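GphF (Cystobacter violaceus, PDB 6MFC) is a GNAT-like decarboxylase that probably removes carbon dioxide from an acyl substrate to supply the starter unit of polyketide biosynthesis. Local coordinates at residues G80-Q85 with L115-D120; S153-Y158 with D170-R175. One frame throughout, in Å; residues are numbered along the deposited sequence.

Interaction 1 lies near the middle of the chain's mixed sheet, where strands 77-87 and 111-119 run antiparallel. Strand 111-119 then has 148-153 as its parallel neighbour on the other side, and the end of that strand leads into the loop of interaction 2, where 153-158 meets the end of helix 168-172. The two contacts follow one another along the chain, the first closing before the second opens. Their centres are about 21 Å apart and their nearest atoms about 8 Å, so they do not touch. Interaction 1 thus builds the sheet core of the GNAT-like fold, whereas interaction 2 packs a short helix against a loop that follows the C-terminal end of strand 148-153.

Interaction 1: residues G80-Q85 with L115-D120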
loop_
_atom_site.group_PDB
_atom_site.type_symbol
_atom_site.label_atom_id
_atom_site.label_comp_id
_atom_site.label_asym_id
_atom_site.label_seq_id
_atom_site.Cartn_x
_atom_site.Cartn_y
_atom_site.Cartn_z
ATOM N N GLY A 80 4.202 -10.121 -8.186
ATOM C CA GLY A 80 3.479 -9.397 -7.158
ATOM C C GLY A 80 4.148 -9.472 -5.801
ATOM O O GLY A 80 4.685 -10.518 -5.426
ATOM N N ALA A 81 4.122 -8.370 -5.054
ATOM C CA ALA A 81 4.749 -8.303 -3.742
ATOM C C ALA A 81 3.938 -7.399 -2.825
ATOM O O ALA A 81 3.495 -6.321 -3.234
ATOM C CB ALA A 81 6.191 -7.788 -3.838
ATOM N N THR A 82 3.750 -7.843 -1.584
ATOM C CA THR A 82 3.045 -7.072 -0.570
ATOM C C THR A 82 3.891 -7.008 0.693
ATOM O O THR A 82 4.384 -8.036 1.167
ATOM C CB THR A 82 1.676 -7.683 -0.256
ATOM O OG1 THR A 82 0.809 -7.517 -1.383
ATOM C CG2 THR A 82 1.061 -7.004 0.953
ATOM N N TYR A 83 4.057 -5.803 1.232
ATOM C CA TYR A 83 4.796 -5.581 2.464
ATOM C C TYR A 83 3.852 -5.069 3.542
ATOM O O TYR A 83 2.901 -4.334 3.258
ATOM C CB TYR A 83 5.932 -4.581 2.255
ATOM C CG TYR A 83 6.793 -4.879 1.051
ATOM C CD1 TYR A 83 7.913 -5.693 1.159
ATOM C CD2 TYR A 83 6.490 -4.343 -0.193
ATOM C CE1 TYR A 83 8.706 -5.965 0.060
ATOM C CE2 TYR A 83 7.277 -4.610 -1.297
ATOM C CZ TYR A 83 8.384 -5.422 -1.167
ATOM O OH TYR A 83 9.170 -5.691 -2.264
ATOM N N ALA A 84 4.122 -5.457 4.786
ATOM C CA ALA A 84 3.278 -5.034 5.893
ATOM C C ALA A 84 4.057 -5.134 7.196
ATOM O O ALA A 84 4.971 -5.950 7.329
ATOM C CB ALA A 84 1.997 -5.869 5.975
ATOM N N GLN A 85 3.682 -4.287 8.152
ATOM C CA GLN A 85 4.221 -4.348 9.501
ATOM C C GLN A 85 3.096 -4.073 10.485
ATOM O O GLN A 85 2.095 -3.434 10.153
ATOM C CB GLN A 85 5.372 -3.355 9.715
ATOM C CG GLN A 85 4.960 -1.893 9.750
ATOM C CD GLN A 85 6.145 -0.960 9.915
ATOM O OE1 GLN A 85 7.298 -1.392 9.886
ATOM N NE2 GLN A 85 5.866 0.327 10.092
ATOM N N LEU A 115 2.558 -1.418 3.792
ATOM C CA LEU A 115 3.626 -0.551 3.312
ATOM C C LEU A 115 3.690 -0.501 1.793
ATOM O O LEU A 115 4.192 0.480 1.233
ATOM C CB LEU A 115 4.973 -1.012 3.874
ATOM C CG LEU A 115 5.100 -0.974 5.398
ATOM C CD1 LEU A 115 6.462 -1.478 5.831
ATOM C CD2 LEU A 115 4.859 0.432 5.918
ATOM N N GLY A 116 3.187 -1.530 1.118
ATOM C CA GLY A 116 3.205 -1.562 -0.329
ATOM C C GLY A 116 2.520 -2.778 -0.914
ATOM O O GLY A 116 2.467 -3.839 -0.285
ATOM N N LEU A 117 1.976 -2.626 -2.120
ATOM C CA LEU A 117 1.380 -3.732 -2.867
ATOM C C LEU A 117 1.672 -3.467 -4.340
ATOM O O LEU A 117 1.039 -2.608 -4.961
ATOM C CB LEU A 117 -0.117 -3.852 -2.597
ATOM C CG LEU A 117 -0.878 -5.006 -3.259
ATOM C CD1 LEU A 117 -1.983 -5.502 -2.342
ATOM C CD2 LEU A 117 -1.465 -4.590 -4.601
ATOM N N ASN A 118 2.643 -4.190 -4.888
ATOM C CA ASN A 118 3.079 -4.013 -6.265
ATOM C C ASN A 118 2.660 -5.216 -7.095
ATOM O O ASN A 118 2.808 -6.363 -6.657
ATOM C CB ASN A 118 4.595 -3.826 -6.345
ATOM C CG ASN A 118 5.074 -2.617 -5.572
ATOM O OD1 ASN A 118 4.374 -1.609 -5.478
ATOM N ND2 ASN A 118 6.276 -2.709 -5.013
ATOM N N VAL A 119 2.126 -4.950 -8.284
ATOM C CA VAL A 119 1.834 -5.974 -9.277
ATOM C C VAL A 119 2.450 -5.522 -10.592
ATOM O O VAL A 119 2.304 -4.357 -10.979
ATOM C CB VAL A 119 0.322 -6.215 -9.436
ATOM C CG1 VAL A 119 0.070 -7.335 -10.434
ATOM C CG2 VAL A 119 -0.309 -6.541 -8.089
ATOM N N ASP A 120 3.147 -6.434 -11.263
ATOM C CA ASP A 120 3.862 -6.085 -12.484
ATOM C C ASP A 120 2.889 -5.511 -13.509
ATOM O O ASP A 120 1.808 -6.080 -13.718
ATOM C CB ASP A 120 4.573 -7.314 -13.051
ATOM C CG ASP A 120 5.578 -6.965 -14.137
ATOM O OD1 ASP A 120 5.178 -6.388 -15.170
ATOM O OD2 ASP A 120 6.776 -7.268 -13.956
HETATM O O HOH W 1 8.731 -4.435 -4.728
#
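The carbonyl oxygen A81 O receives N118 N at 2.8 Å, almost straight at the hydrogen (166°), and also takes a weaker CA-H contact from L117 CA. A81 N returns the bond to N118 O at 2.9 Å, and at the next hydrogen-bonded pair, two residues on, Y83 N reaches G116 O over the same distance. On one face of the sheet T82 and L117 lie side by side, OG1 of T82 resting 3.6 Å from L117 CG, with helix 128-140 packed on both. The opposite face carries Y83 and N118. With CG anti to its carbonyl carbon (chi1 -49°), the Y83 ring runs back toward N118, and a water links Y83 OH (2.8 Å) to N118 ND2 (3.0 Å); N118 OD1 accepts a bond from W47 NE1, which fixes the flat amide at its other end. At the far end L115 CB meets Y83 CB at 4.0 Å, and L115 O binds a glycerol, probably from the crystallisation liquor. Here L115 N approaches Y83 O from above the carbonyl plane, because L115 and G116 both stand opposite Y83. This is a classic beta bulge, and a bulge on the corresponding central strand is a hallmark of the GNAT fold, where it commonly borders the acyl-CoA site.

Interaction 2: residues S153-Y158 with D170-R175; sequences SRCGDY and DYVHGR
Y171 and V172 are the two residues of 170-175 that meet the loop 153-158, at the C-terminal end of helix 168-172, which a Schellman motif closes. D170 opens the segment on the side turned from the loop; its backbone O accepts R175 N as part of that motif. Y171 follows and carries most of the contact. Its CG stands anti to the backbone N (chi1 173°), which sends the ring out from the helix among C155, D157 and Y158. The Y158 and Y171 side chains run antiparallel alongside one another, CD1 of Y158 lying 3.4 Å from Y171 CD2, with the ring planes oblique at 37°. C155 SG sits obliquely beside the Y171 ring, 3.9 Å from CE2. At the ring's tip Y171 OH is bonded to D181 OD2, an oxygen that D157 N shares, so the same carboxylate ties the tyrosine to the loop's backbone. V172 adds CG2, which packs on C155 SG at 3.7 Å, while L184 of helix 182-190 touches both residues. H173 is the first to leave helical geometry. G174, with positive phi, is the C-prime residue, its N bonded to Y171 O at 3.1 Å. R175 closes the segment by folding back in a salt bridge from NH1 to D170 OD1, and H173 CB stands 3.7 Å above the R175 guanidinium plane, over its centre.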
loop_
_atom_site.group_PDB
_atom_site.type_symbol
_atom_site.label_atom_id
_atom_site.label_comp_id
_atom_site.label_asym_id
_atom_site.label_seq_id
_atom_site.Cartn_x
_atom_site.Cartn_y
_atom_site.Cartn_z
ATOM N N SER A 153 -2.738 5.259 1.116
ATOM C CA SER A 153 -2.858 5.106 -0.326
ATOM C C SER A 153 -2.523 6.430 -1.014
ATOM O O SER A 153 -1.991 7.360 -0.404
ATOM C CB SER A 153 -4.255 4.605 -0.687
ATOM O OG SER A 153 -4.402 4.458 -2.088
ATOM N N ARG A 154 -2.836 6.527 -2.304
ATOM C CA ARG A 154 -2.539 7.719 -3.084
ATOM C C ARG A 154 -3.515 7.790 -4.252
ATOM O O ARG A 154 -4.331 6.888 -4.463
ATOM C CB ARG A 154 -1.080 7.715 -3.557
ATOM C CG ARG A 154 -0.698 6.501 -4.389
ATOM C CD ARG A 154 0.763 6.553 -4.811
ATOM N NE ARG A 154 1.076 7.767 -5.559
ATOM C CZ ARG A 154 0.971 7.879 -6.879
ATOM N NH1 ARG A 154 0.561 6.847 -7.604
ATOM N NH2 ARG A 154 1.279 9.022 -7.476
ATOM N N CYS A 155 -3.431 8.879 -5.011
ATOM C CA CYS A 155 -4.285 9.104 -6.169
ATOM C C CYS A 155 -3.436 9.073 -7.432
ATOM O O CYS A 155 -2.374 9.703 -7.488
ATOM C CB CYS A 155 -5.028 10.437 -6.055
ATOM S SG CYS A 155 -6.280 10.473 -4.755
ATOM N N GLY A 156 -3.908 8.343 -8.441
ATOM C CA GLY A 156 -3.162 8.185 -9.672
ATOM C C GLY A 156 -3.536 9.166 -10.764
ATOM O O GLY A 156 -2.769 9.361 -11.711
ATOM N N ASP A 157 -4.707 9.791 -10.651
ATOM C CA ASP A 157 -5.204 10.724 -11.656
ATOM C C ASP A 157 -5.766 11.975 -10.994
ATOM O O ASP A 157 -6.874 12.427 -11.293
ATOM C CB ASP A 157 -6.254 10.057 -12.541
ATOM C CG ASP A 157 -6.576 10.870 -13.781
ATOM O OD1 ASP A 157 -5.804 11.796 -14.106
ATOM O OD2 ASP A 157 -7.606 10.584 -14.425
ATOM N N TYR A 158 -5.007 12.551 -10.068
ATOM C CA TYR A 158 -5.411 13.815 -9.465
ATOM C C TYR A 158 -5.011 15.026 -10.309
ATOM O O TYR A 158 -5.804 15.972 -10.408
ATOM C CB TYR A 158 -4.842 13.967 -8.052
ATOM C CG TYR A 158 -5.132 15.333 -7.469
ATOM C CD1 TYR A 158 -6.436 15.729 -7.203
ATOM C CD2 TYR A 158 -4.108 16.235 -7.209
ATOM C CE1 TYR A 158 -6.714 16.976 -6.685
ATOM C CE2 TYR A 158 -4.377 17.487 -6.689
ATOM C CZ TYR A 158 -5.683 17.851 -6.429
ATOM O OH TYR A 158 -5.963 19.095 -5.911
ATOM N N ASP A 170 -11.801 17.020 -1.726
ATOM C CA ASP A 170 -13.057 16.766 -2.424
ATOM C C ASP A 170 -12.896 15.659 -3.459
ATOM O O ASP A 170 -13.782 14.809 -3.610
ATOM C CB ASP A 170 -13.567 18.049 -3.082
ATOM C CG ASP A 170 -14.129 19.040 -2.081
ATOM O OD1 ASP A 170 -14.612 18.604 -1.014
ATOM O OD2 ASP A 170 -14.096 20.255 -2.364
ATOM N N TYR A 171 -11.773 15.651 -4.180
ATOM C CA TYR A 171 -11.531 14.595 -5.156
ATOM C C TYR A 171 -11.382 13.241 -4.479
ATOM O O TYR A 171 -11.905 12.233 -4.971
ATOM C CB TYR A 171 -10.286 14.916 -5.982
ATOM C CG TYR A 171 -9.870 13.798 -6.910
ATOM C CD1 TYR A 171 -10.714 13.357 -7.920
ATOM C CD2 TYR A 171 -8.628 13.187 -6.780
ATOM C CE1 TYR A 171 -10.338 12.335 -8.771
ATOM C CE2 TYR A 171 -8.243 12.166 -7.628
ATOM C CZ TYR A 171 -9.100 11.745 -8.622
ATOM O OH TYR A 171 -8.720 10.728 -9.470
ATOM N N VAL A 172 -10.673 13.199 -3.350
ATOM C CA VAL A 172 -10.486 11.942 -2.632
ATOM C C VAL A 172 -11.821 11.409 -2.130
ATOM O O VAL A 172 -12.120 10.215 -2.259
ATOM C CB VAL A 172 -9.476 12.132 -1.484
ATOM C CG1 VAL A 172 -9.555 10.976 -0.507
ATOM C CG2 VAL A 172 -8.067 12.261 -2.042
ATOM N N HIS A 173 -12.652 12.281 -1.565
ATOM C CA HIS A 173 -13.960 11.872 -1.073
ATOM C C HIS A 173 -15.013 11.793 -2.171
ATOM O O HIS A 173 -16.194 11.597 -1.862
ATOM C CB HIS A 173 -14.426 12.821 0.034
ATOM C CG HIS A 173 -13.744 12.592 1.347
ATOM N ND1 HIS A 173 -12.570 13.224 1.697
ATOM C CD2 HIS A 173 -14.063 11.787 2.387
ATOM C CE1 HIS A 173 -12.200 12.825 2.900
ATOM N NE2 HIS A 173 -13.088 11.953 3.342
ATOM N N GLY A 174 -14.618 11.936 -3.433
ATOM C CA GLY A 174 -15.552 11.793 -4.532
ATOM C C GLY A 174 -16.619 12.858 -4.612
ATOM O O GLY A 174 -17.626 12.658 -5.295
ATOM N N ARG A 175 -16.433 13.989 -3.933
ATOM C CA ARG A 175 -17.401 15.078 -3.995
ATOM C C ARG A 175 -17.286 15.900 -5.271
ATOM O O ARG A 175 -18.053 16.853 -5.444
ATOM C CB ARG A 175 -17.248 16.000 -2.782
ATOM C CG ARG A 175 -17.322 15.296 -1.437
ATOM C CD ARG A 175 -17.455 16.303 -0.306
ATOM N NE ARG A 175 -16.949 15.789 0.963
ATOM C CZ ARG A 175 -15.726 16.027 1.426
ATOM N NH1 ARG A 175 -14.884 16.773 0.723
ATOM N NH2 ARG A 175 -15.343 15.521 2.591
#